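Cytosolic iron-sulfur protein assembly protein 1 (PDB 2HES) serves as an essential WD40 beta-propeller component of the cytosolic iron-sulfur protein assembly machinery, required for maturation of extramitochondrial iron-sulfur proteins. Local coordinates at residues Glu109-Leu122 with Cys125-Glu138. Numbering follows the deposited sequence.
Sequences EVKGVAWSNDGYYL and CSRDKSVWIWETDE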
ATOM      1  N   GLU A 109      12.073  12.727  -1.995  1.00 30.80           N
ATOM      2  CA  GLU A 109      10.932  12.305  -1.208  1.00 31.00           C
ATOM      3  C   GLU A 109      10.766  10.791  -1.244  1.00 30.27           C
ATOM      4  O   GLU A 109      10.700  10.201  -2.340  1.00 31.03           O
ATOM      5  CB  GLU A 109       9.658  12.959  -1.737  1.00 30.98           C
ATOM      6  CG  GLU A 109       9.738  14.511  -1.753  1.00 32.58           C
ATOM      7  CD  GLU A 109       8.533  15.170  -2.406  1.00 33.19           C
ATOM      8  OE1 GLU A 109       8.026  14.644  -3.415  1.00 36.40           O
ATOM      9  OE2 GLU A 109       8.090  16.221  -1.892  1.00 35.83           O
ATOM     10  N   VAL A 110      10.651  10.190  -0.065  1.00 29.59           N
ATOM     11  CA  VAL A 110      10.270   8.767   0.054  1.00 29.63           C
ATOM     12  C   VAL A 110       8.753   8.702  -0.099  1.00 28.49           C
ATOM     13  O   VAL A 110       8.035   9.456   0.572  1.00 29.88           O
ATOM     14  CB  VAL A 110      10.677   8.131   1.424  1.00 29.37           C
ATOM     15  CG1 VAL A 110      10.058   6.698   1.592  1.00 30.16           C
ATOM     16  CG2 VAL A 110      12.172   8.078   1.610  1.00 30.70           C
ATOM     17  N   LYS A 111       8.272   7.863  -1.011  1.00 27.84           N
ATOM     18  CA  LYS A 111       6.827   7.730  -1.263  1.00 25.93           C
ATOM     19  C   LYS A 111       6.194   6.486  -0.658  1.00 24.92           C
ATOM     20  O   LYS A 111       4.984   6.443  -0.445  1.00 23.49           O
ATOM     21  CB  LYS A 111       6.509   7.688  -2.762  1.00 26.12           C
ATOM     22  CG  LYS A 111       6.845   8.929  -3.576  1.00 26.68           C
ATOM     23  CD  LYS A 111       6.216  10.200  -2.955  1.00 29.58           C
ATOM     24  CE  LYS A 111       6.617  11.421  -3.748  1.00 27.10           C
ATOM     25  NZ  LYS A 111       5.845  11.488  -5.015  1.00 28.66           N
ATOM     26  N   GLY A 112       6.995   5.443  -0.425  1.00 23.53           N
ATOM     27  CA  GLY A 112       6.452   4.226   0.117  1.00 20.51           C
ATOM     28  C   GLY A 112       7.440   3.366   0.882  1.00 20.08           C
ATOM     29  O   GLY A 112       8.659   3.383   0.605  1.00 19.93           O
ATOM     30  N   VAL A 113       6.899   2.633   1.837  1.00 19.16           N
ATOM     31  CA  VAL A 113       7.669   1.575   2.543  1.00 17.74           C
ATOM     32  C   VAL A 113       6.827   0.320   2.601  1.00 17.07           C
ATOM     33  O   VAL A 113       5.587   0.393   2.765  1.00 17.01           O
ATOM     34  CB  VAL A 113       8.131   1.998   3.983  1.00 18.21           C
ATOM     35  CG1 VAL A 113       8.988   3.259   3.942  1.00 19.28           C
ATOM     36  CG2 VAL A 113       6.949   2.265   4.894  1.00 19.16           C
ATOM     37  N   ALA A 114       7.469  -0.844   2.522  1.00 16.97           N
ATOM     38  CA  ALA A 114       6.729  -2.097   2.545  1.00 16.51           C
ATOM     39  C   ALA A 114       7.679  -3.220   2.912  1.00 17.20           C
ATOM     40  O   ALA A 114       8.840  -3.241   2.424  1.00 17.02           O
ATOM     41  CB  ALA A 114       6.080  -2.389   1.191  1.00 16.98           C
ATOM     42  N   TRP A 115       7.155  -4.165   3.702  1.00 18.37           N
ATOM     43  CA  TRP A 115       7.948  -5.294   4.201  1.00 18.54           C
ATOM     44  C   TRP A 115       7.607  -6.600   3.462  1.00 20.02           C
ATOM     45  O   TRP A 115       6.430  -6.882   3.149  1.00 19.84           O
ATOM     46  CB  TRP A 115       7.625  -5.571   5.666  1.00 20.16           C
ATOM     47  CG  TRP A 115       7.971  -4.512   6.602  1.00 21.23           C
ATOM     48  CD1 TRP A 115       7.221  -3.427   6.956  1.00 20.20           C
ATOM     49  CD2 TRP A 115       9.190  -4.435   7.351  1.00 21.20           C
ATOM     50  NE1 TRP A 115       7.911  -2.680   7.908  1.00 22.69           N
ATOM     51  CE2 TRP A 115       9.124  -3.279   8.144  1.00 21.94           C
ATOM     52  CE3 TRP A 115      10.328  -5.250   7.427  1.00 25.11           C
ATOM     53  CZ2 TRP A 115      10.160  -2.901   9.006  1.00 23.08           C
ATOM     54  CZ3 TRP A 115      11.370  -4.872   8.280  1.00 21.26           C
ATOM     55  CH2 TRP A 115      11.272  -3.703   9.048  1.00 22.56           C
ATOM     56  N   SER A 116       8.611  -7.451   3.262  1.00 19.54           N
ATOM     57  CA  SER A 116       8.346  -8.828   2.825  1.00 20.07           C
ATOM     58  C   SER A 116       7.661  -9.591   3.949  1.00 21.39           C
ATOM     59  O   SER A 116       7.845  -9.239   5.103  1.00 20.38           O
ATOM     60  CB  SER A 116       9.656  -9.507   2.431  1.00 19.79           C
ATOM     61  OG  SER A 116      10.566  -9.492   3.529  1.00 20.47           O
ATOM     62  N   ASN A 117       6.863 -10.625   3.627  1.00 22.72           N
ATOM     63  CA  ASN A 117       6.142 -11.348   4.684  1.00 24.24           C
ATOM     64  C   ASN A 117       7.026 -12.180   5.602  1.00 23.55           C
ATOM     65  O   ASN A 117       6.632 -12.435   6.722  1.00 25.02           O
ATOM     66  CB  ASN A 117       4.970 -12.194   4.168  1.00 25.82           C
ATOM     67  CG  ASN A 117       4.121 -12.797   5.324  1.00 28.99           C
ATOM     68  OD1 ASN A 117       3.574 -12.065   6.179  1.00 35.28           O
ATOM     69  ND2 ASN A 117       4.015 -14.130   5.351  1.00 32.36           N
ATOM     70  N   ASP A 118       8.245 -12.527   5.178  1.00 23.68           N
ATOM     71  CA  ASP A 118       9.195 -13.148   6.150  1.00 23.76           C
ATOM     72  C   ASP A 118       9.804 -12.142   7.172  1.00 23.63           C
ATOM     73  O   ASP A 118      10.478 -12.547   8.138  1.00 23.29           O
ATOM     74  CB  ASP A 118      10.283 -13.976   5.451  1.00 24.47           C
ATOM     75  CG  ASP A 118      11.246 -13.148   4.573  1.00 24.70           C
ATOM     76  OD1 ASP A 118      11.272 -11.902   4.615  1.00 21.56           O
ATOM     77  OD2 ASP A 118      12.032 -13.784   3.806  1.00 26.64           O
ATOM     78  N   GLY A 119       9.575 -10.853   6.939  1.00 22.27           N
ATOM     79  CA  GLY A 119       9.972  -9.813   7.865  1.00 22.83           C
ATOM     80  C   GLY A 119      11.421  -9.387   7.757  1.00 23.05           C
ATOM     81  O   GLY A 119      11.896  -8.550   8.549  1.00 23.42           O
ATOM     82  N   TYR A 120      12.126  -9.921   6.773  1.00 22.32           N
ATOM     83  CA  TYR A 120      13.541  -9.572   6.634  1.00 23.05           C
ATOM     84  C   TYR A 120      13.892  -8.465   5.664  1.00 21.93           C
ATOM     85  O   TYR A 120      14.995  -7.957   5.701  1.00 22.00           O
ATOM     86  CB  TYR A 120      14.338 -10.778   6.249  1.00 24.27           C
ATOM     87  CG  TYR A 120      14.359 -11.844   7.269  1.00 26.92           C
ATOM     88  CD1 TYR A 120      14.643 -11.555   8.616  1.00 27.42           C
ATOM     89  CD2 TYR A 120      14.130 -13.163   6.899  1.00 29.00           C
ATOM     90  CE1 TYR A 120      14.667 -12.575   9.572  1.00 29.41           C
ATOM     91  CE2 TYR A 120      14.184 -14.177   7.835  1.00 30.57           C
ATOM     92  CZ  TYR A 120      14.447 -13.878   9.164  1.00 30.40           C
ATOM     93  OH  TYR A 120      14.475 -14.911  10.088  1.00 32.90           O
ATOM     94  N   TYR A 121      12.975  -8.107   4.776  1.00 20.97           N
ATOM     95  CA  TYR A 121      13.291  -7.121   3.748  1.00 22.34           C
ATOM     96  C   TYR A 121      12.304  -5.988   3.871  1.00 20.70           C
ATOM     97  O   TYR A 121      11.121  -6.217   4.105  1.00 20.02           O
ATOM     98  CB  TYR A 121      13.164  -7.743   2.357  1.00 24.53           C
ATOM     99  CG  TYR A 121      14.184  -8.803   2.070  1.00 28.53           C
ATOM    100  CD1 TYR A 121      15.553  -8.548   2.213  1.00 30.34           C
ATOM    101  CD2 TYR A 121      13.780 -10.060   1.616  1.00 31.04           C
ATOM    102  CE1 TYR A 121      16.502  -9.554   1.916  1.00 33.78           C
ATOM    103  CE2 TYR A 121      14.709 -11.056   1.325  1.00 35.61           C
ATOM    104  CZ  TYR A 121      16.063 -10.793   1.488  1.00 33.77           C
ATOM    105  OH  TYR A 121      16.975 -11.789   1.193  1.00 36.70           O
ATOM    106  N   LEU A 122      12.838  -4.786   3.812  1.00 21.18           N
ATOM    107  CA  LEU A 122      12.074  -3.570   3.755  1.00 20.39           C
ATOM    108  C   LEU A 122      12.422  -2.892   2.435  1.00 20.40           C
ATOM    109  O   LEU A 122      13.580  -2.579   2.164  1.00 21.32           O
ATOM    110  CB  LEU A 122      12.434  -2.665   4.957  1.00 20.85           C
ATOM    111  CG  LEU A 122      11.770  -1.290   4.954  1.00 19.36           C
ATOM    112  CD1 LEU A 122      10.309  -1.457   5.182  1.00 19.86           C
ATOM    113  CD2 LEU A 122      12.389  -0.328   6.043  1.00 21.90           C
ATOM    114  N   CYS A 125      10.541   3.315  -1.723  1.00 19.59           N
ATOM    115  CA  CYS A 125      10.511   3.897  -3.077  1.00 21.27           C
ATOM    116  C   CYS A 125      10.384   5.386  -2.963  1.00 21.89           C
ATOM    117  O   CYS A 125      10.034   5.920  -1.900  1.00 21.62           O
ATOM    118  CB  CYS A 125       9.402   3.326  -3.965  1.00 21.05           C
ATOM    119  SG  CYS A 125       7.765   3.735  -3.364  1.00 23.37           S
ATOM    120  N   SER A 126      10.685   6.042  -4.082  1.00 24.53           N
ATOM    121  CA  SER A 126      11.016   7.436  -4.037  1.00 25.78           C
ATOM    122  C   SER A 126      10.634   8.181  -5.326  1.00 25.56           C
ATOM    123  O   SER A 126      10.620   7.625  -6.450  1.00 26.13           O
ATOM    124  CB  SER A 126      12.511   7.569  -3.761  1.00 25.14           C
ATOM    125  OG  SER A 126      12.890   8.924  -3.643  1.00 27.49           O
ATOM    126  N   ARG A 127      10.407   9.474  -5.142  1.00 27.05           N
ATOM    127  CA  ARG A 127      10.376  10.431  -6.253  1.00 27.37           C
ATOM    128  C   ARG A 127      11.626  10.363  -7.161  1.00 26.78           C
ATOM    129  O   ARG A 127      11.587  10.771  -8.341  1.00 27.17           O
ATOM    130  CB  ARG A 127      10.195  11.830  -5.695  1.00 28.33           C
ATOM    131  CG  ARG A 127      10.034  12.900  -6.787  1.00 29.69           C
ATOM    132  CD  ARG A 127       9.193  14.049  -6.276  1.00 33.68           C
ATOM    133  NE  ARG A 127       8.881  15.013  -7.340  1.00 31.77           N
ATOM    134  CZ  ARG A 127       8.721  16.317  -7.143  1.00 36.40           C
ATOM    135  NH1 ARG A 127       8.859  16.839  -5.920  1.00 37.46           N
ATOM    136  NH2 ARG A 127       8.445  17.116  -8.176  1.00 33.18           N
ATOM    137  N   ASP A 128      12.715   9.806  -6.637  1.00 26.47           N
ATOM    138  CA  ASP A 128      13.976   9.693  -7.366  1.00 25.94           C
ATOM    139  C   ASP A 128      14.018   8.551  -8.382  1.00 25.45           C
ATOM    140  O   ASP A 128      15.043   8.302  -8.996  1.00 26.16           O
ATOM    141  CB  ASP A 128      15.152   9.633  -6.376  1.00 27.35           C
ATOM    142  CG  ASP A 128      15.283   8.288  -5.697  1.00 29.34           C
ATOM    143  OD1 ASP A 128      14.582   7.332  -6.108  1.00 24.84           O
ATOM    144  OD2 ASP A 128      16.115   8.169  -4.757  1.00 33.13           O
ATOM    145  N   LYS A 129      12.870   7.909  -8.590  1.00 24.39           N
ATOM    146  CA  LYS A 129      12.682   6.861  -9.615  1.00 24.49           C
ATOM    147  C   LYS A 129      13.210   5.490  -9.178  1.00 23.10           C
ATOM    148  O   LYS A 129      13.134   4.529  -9.937  1.00 23.48           O
ATOM    149  CB  LYS A 129      13.223   7.257 -11.016  1.00 24.46           C
ATOM    150  CG  LYS A 129      12.999   8.743 -11.420  1.00 24.84           C
ATOM    151  CD  LYS A 129      13.767   9.020 -12.729  1.00 26.41           C
ATOM    152  CE  LYS A 129      13.539  10.439 -13.267  1.00 31.22           C
ATOM    153  NZ  LYS A 129      14.182  11.526 -12.450  1.00 36.47           N
ATOM    154  N   SER A 130      13.713   5.383  -7.950  1.00 23.50           N
ATOM    155  CA  SER A 130      14.267   4.106  -7.517  1.00 23.13           C
ATOM    156  C   SER A 130      13.424   3.374  -6.478  1.00 23.27           C
ATOM    157  O   SER A 130      12.525   3.934  -5.825  1.00 22.83           O
ATOM    158  CB  SER A 130      15.669   4.288  -6.941  1.00 24.28           C
ATOM    159  OG  SER A 130      15.542   4.903  -5.666  1.00 27.89           O
ATOM    160  N   VAL A 131      13.796   2.104  -6.321  1.00 22.59           N
ATOM    161  CA  VAL A 131      13.311   1.221  -5.269  1.00 22.24           C
ATOM    162  C   VAL A 131      14.588   0.670  -4.627  1.00 21.43           C
ATOM    163  O   VAL A 131      15.457   0.130  -5.319  1.00 20.34           O
ATOM    164  CB  VAL A 131      12.446   0.069  -5.863  1.00 22.54           C
ATOM    165  CG1 VAL A 131      11.990  -0.907  -4.753  1.00 23.67           C
ATOM    166  CG2 VAL A 131      11.191   0.652  -6.539  1.00 25.33           C
ATOM    167  N   TRP A 132      14.690   0.861  -3.321  1.00 21.79           N
ATOM    168  CA  TRP A 132      15.770   0.295  -2.501  1.00 21.72           C
ATOM    169  C   TRP A 132      15.271  -0.913  -1.721  1.00 21.59           C
ATOM    170  O   TRP A 132      14.120  -0.947  -1.248  1.00 20.62           O
ATOM    171  CB  TRP A 132      16.333   1.371  -1.573  1.00 22.21           C
ATOM    172  CG  TRP A 132      17.112   2.475  -2.270  1.00 23.11           C
ATOM    173  CD1 TRP A 132      16.769   3.158  -3.437  1.00 23.29           C
ATOM    174  CD2 TRP A 132      18.332   3.058  -1.820  1.00 22.93           C
ATOM    175  NE1 TRP A 132      17.733   4.100  -3.727  1.00 22.46           N
ATOM    176  CE2 TRP A 132      18.692   4.063  -2.752  1.00 22.93           C
ATOM    177  CE3 TRP A 132      19.174   2.813  -0.714  1.00 24.34           C
ATOM    178  CZ2 TRP A 132      19.860   4.825  -2.622  1.00 23.35           C
ATOM    179  CZ3 TRP A 132      20.337   3.585  -0.576  1.00 23.23           C
ATOM    180  CH2 TRP A 132      20.664   4.581  -1.525  1.00 23.97           C
ATOM    181  N   ILE A 133      16.139  -1.927  -1.601  1.00 20.76           N
ATOM    182  CA  ILE A 133      15.840  -3.113  -0.785  1.00 20.42           C
ATOM    183  C   ILE A 133      16.812  -3.130   0.378  1.00 20.47           C
ATOM    184  O   ILE A 133      18.050  -3.057   0.167  1.00 20.98           O
ATOM    185  CB  ILE A 133      15.943  -4.465  -1.562  1.00 21.28           C
ATOM    186  CG1 ILE A 133      15.096  -4.467  -2.844  1.00 20.58           C
ATOM    187  CG2 ILE A 133      15.506  -5.626  -0.654  1.00 20.65           C
ATOM    188  CD1 ILE A 133      13.641  -4.402  -2.602  1.00 21.14           C
ATOM    189  N   TRP A 134      16.268  -3.166   1.590  1.00 21.67           N
ATOM    190  CA  TRP A 134      17.086  -3.193   2.815  1.00 22.29           C
ATOM    191  C   TRP A 134      16.837  -4.546   3.494  1.00 22.91           C
ATOM    192  O   TRP A 134      15.738  -5.111   3.409  1.00 22.49           O
ATOM    193  CB  TRP A 134      16.711  -2.044   3.780  1.00 23.41           C
ATOM    194  CG  TRP A 134      17.033  -0.625   3.300  1.00 23.44           C
ATOM    195  CD1 TRP A 134      16.210   0.216   2.562  1.00 23.82           C
ATOM    196  CD2 TRP A 134      18.256   0.113   3.529  1.00 25.07           C
ATOM    197  NE1 TRP A 134      16.872   1.414   2.320  1.00 26.25           N
ATOM    198  CE2 TRP A 134      18.117   1.373   2.897  1.00 25.58           C
ATOM    199  CE3 TRP A 134      19.457  -0.176   4.212  1.00 22.62           C
ATOM    200  CZ2 TRP A 134      19.122   2.350   2.929  1.00 25.21           C
ATOM    201  CZ3 TRP A 134      20.464   0.799   4.232  1.00 24.04           C
ATOM    202  CH2 TRP A 134      20.281   2.055   3.604  1.00 25.12           C
ATOM    203  N   GLU A 135      17.860  -5.086   4.171  1.00 22.52           N
ATOM    204  CA  GLU A 135      17.689  -6.354   4.879  1.00 23.69           C
ATOM    205  C   GLU A 135      17.942  -6.159   6.368  1.00 23.48           C
ATOM    206  O   GLU A 135      18.839  -5.426   6.743  1.00 22.54           O
ATOM    207  CB  GLU A 135      18.685  -7.386   4.355  1.00 24.93           C
ATOM    208  CG  GLU A 135      18.515  -8.761   4.965  1.00 29.38           C
ATOM    209  CD  GLU A 135      19.333  -9.839   4.281  1.00 33.77           C
ATOM    210  OE1 GLU A 135      20.471  -9.561   3.855  1.00 36.80           O
ATOM    211  OE2 GLU A 135      18.816 -10.975   4.183  1.00 39.49           O
ATOM    212  N   THR A 136      17.181  -6.853   7.197  1.00 24.88           N
ATOM    213  CA  THR A 136      17.423  -6.859   8.639  1.00 26.35           C
ATOM    214  C   THR A 136      17.294  -8.280   9.185  1.00 27.05           C
ATOM    215  O   THR A 136      17.057  -9.234   8.437  1.00 27.13           O
ATOM    216  CB  THR A 136      16.480  -5.849   9.370  1.00 26.77           C
ATOM    217  OG1 THR A 136      16.878  -5.685  10.747  1.00 29.28           O
ATOM    218  CG2 THR A 136      14.991  -6.296   9.292  1.00 26.31           C
ATOM    219  N   ASP A 137      17.484  -8.447  10.495  1.00 29.74           N
ATOM    220  CA  ASP A 137      17.377  -9.784  11.044  1.00 31.28           C
ATOM    221  C   ASP A 137      16.178  -9.811  11.978  1.00 32.39           C
ATOM    222  O   ASP A 137      15.384  -8.843  12.039  1.00 30.86           O
ATOM    223  CB  ASP A 137      18.673 -10.202  11.760  1.00 31.82           C
ATOM    224  CG  ASP A 137      18.969  -9.349  12.990  1.00 33.76           C
ATOM    225  OD1 ASP A 137      18.083  -8.593  13.455  1.00 35.98           O
ATOM    226  OD2 ASP A 137      20.098  -9.445  13.499  1.00 36.98           O
ATOM    227  N   GLU A 138      16.067 -10.925  12.704  1.00 33.80           N
ATOM    228  CA  GLU A 138      15.008 -11.165  13.658  1.00 35.79           C
ATOM    229  C   GLU A 138      14.731  -9.928  14.508  1.00 35.30           C
ATOM    230  O   GLU A 138      13.591  -9.669  14.878  1.00 35.22           O
ATOM    231  CB  GLU A 138      15.388 -12.349  14.570  1.00 35.89           C
ATOM    232  CG  GLU A 138      16.047 -13.543  13.836  1.00 39.56           C
ATOM    233  CD  GLU A 138      15.828 -14.884  14.555  1.00 38.67           C
ATOM    234  OE1 GLU A 138      15.039 -14.911  15.527  1.00 44.39           O
ATOM    235  OE2 GLU A 138      16.444 -15.902  14.157  1.00 41.16           O
TER
HETATM  236  O   HOH W   1      12.652  -8.998  11.188  1.00 37.96           O
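E109, at the start of strand 110-115, meets R127 in the turn that follows strand 121-126, and the pair illustrates how a strand end is fastened by backbone and side chains at once. E109 O accepts R127 N at 2.9 Å nearly in line with its C=O bond, while S126 OG reaches the same oxygen from above the carbonyl plane, also at 2.9 Å. S126 OG in turn accepts D128 N, an ST turn within the 126-129 type I turn. The R127 side chain, CG anti to the backbone N (chi1 -175°), is extended from CG to NE alongside the glutamate: CB meets E109 O at 3.8 Å and touches K111 CE, CD passes 3.1 Å from E109 OE1, NE and CZ skirt that oxygen, and NH1 lies 3.4 Å from it, a salt bridge whose hydrogen bond is weak, the carboxylate and guanidinium planes turned 40° apart. Next along the chain, K111 and G112 both face C125, a classic beta bulge in which C125 O takes K111 N at 2.8 Å and G112 N more weakly. At the opposite end, L122 and W134 exchange two backbone bonds and T136 N binds Y120 O. The Y121 ring lies beside the E135 side chain, CE1 3.5 Å from OE2 and the ring 26° from the carboxylate plane, and a water links G119 O with D137 O. Strand 121-126 lies between 110-115 and 131-135 in a four-stranded antiparallel blade completed by 144-149; K111 NZ forms a salt bridge with D155, just before strand 156-161 of the next blade, and W115 NE1 hydrogen-bonds to A65 O of strand 61-66 in the preceding one.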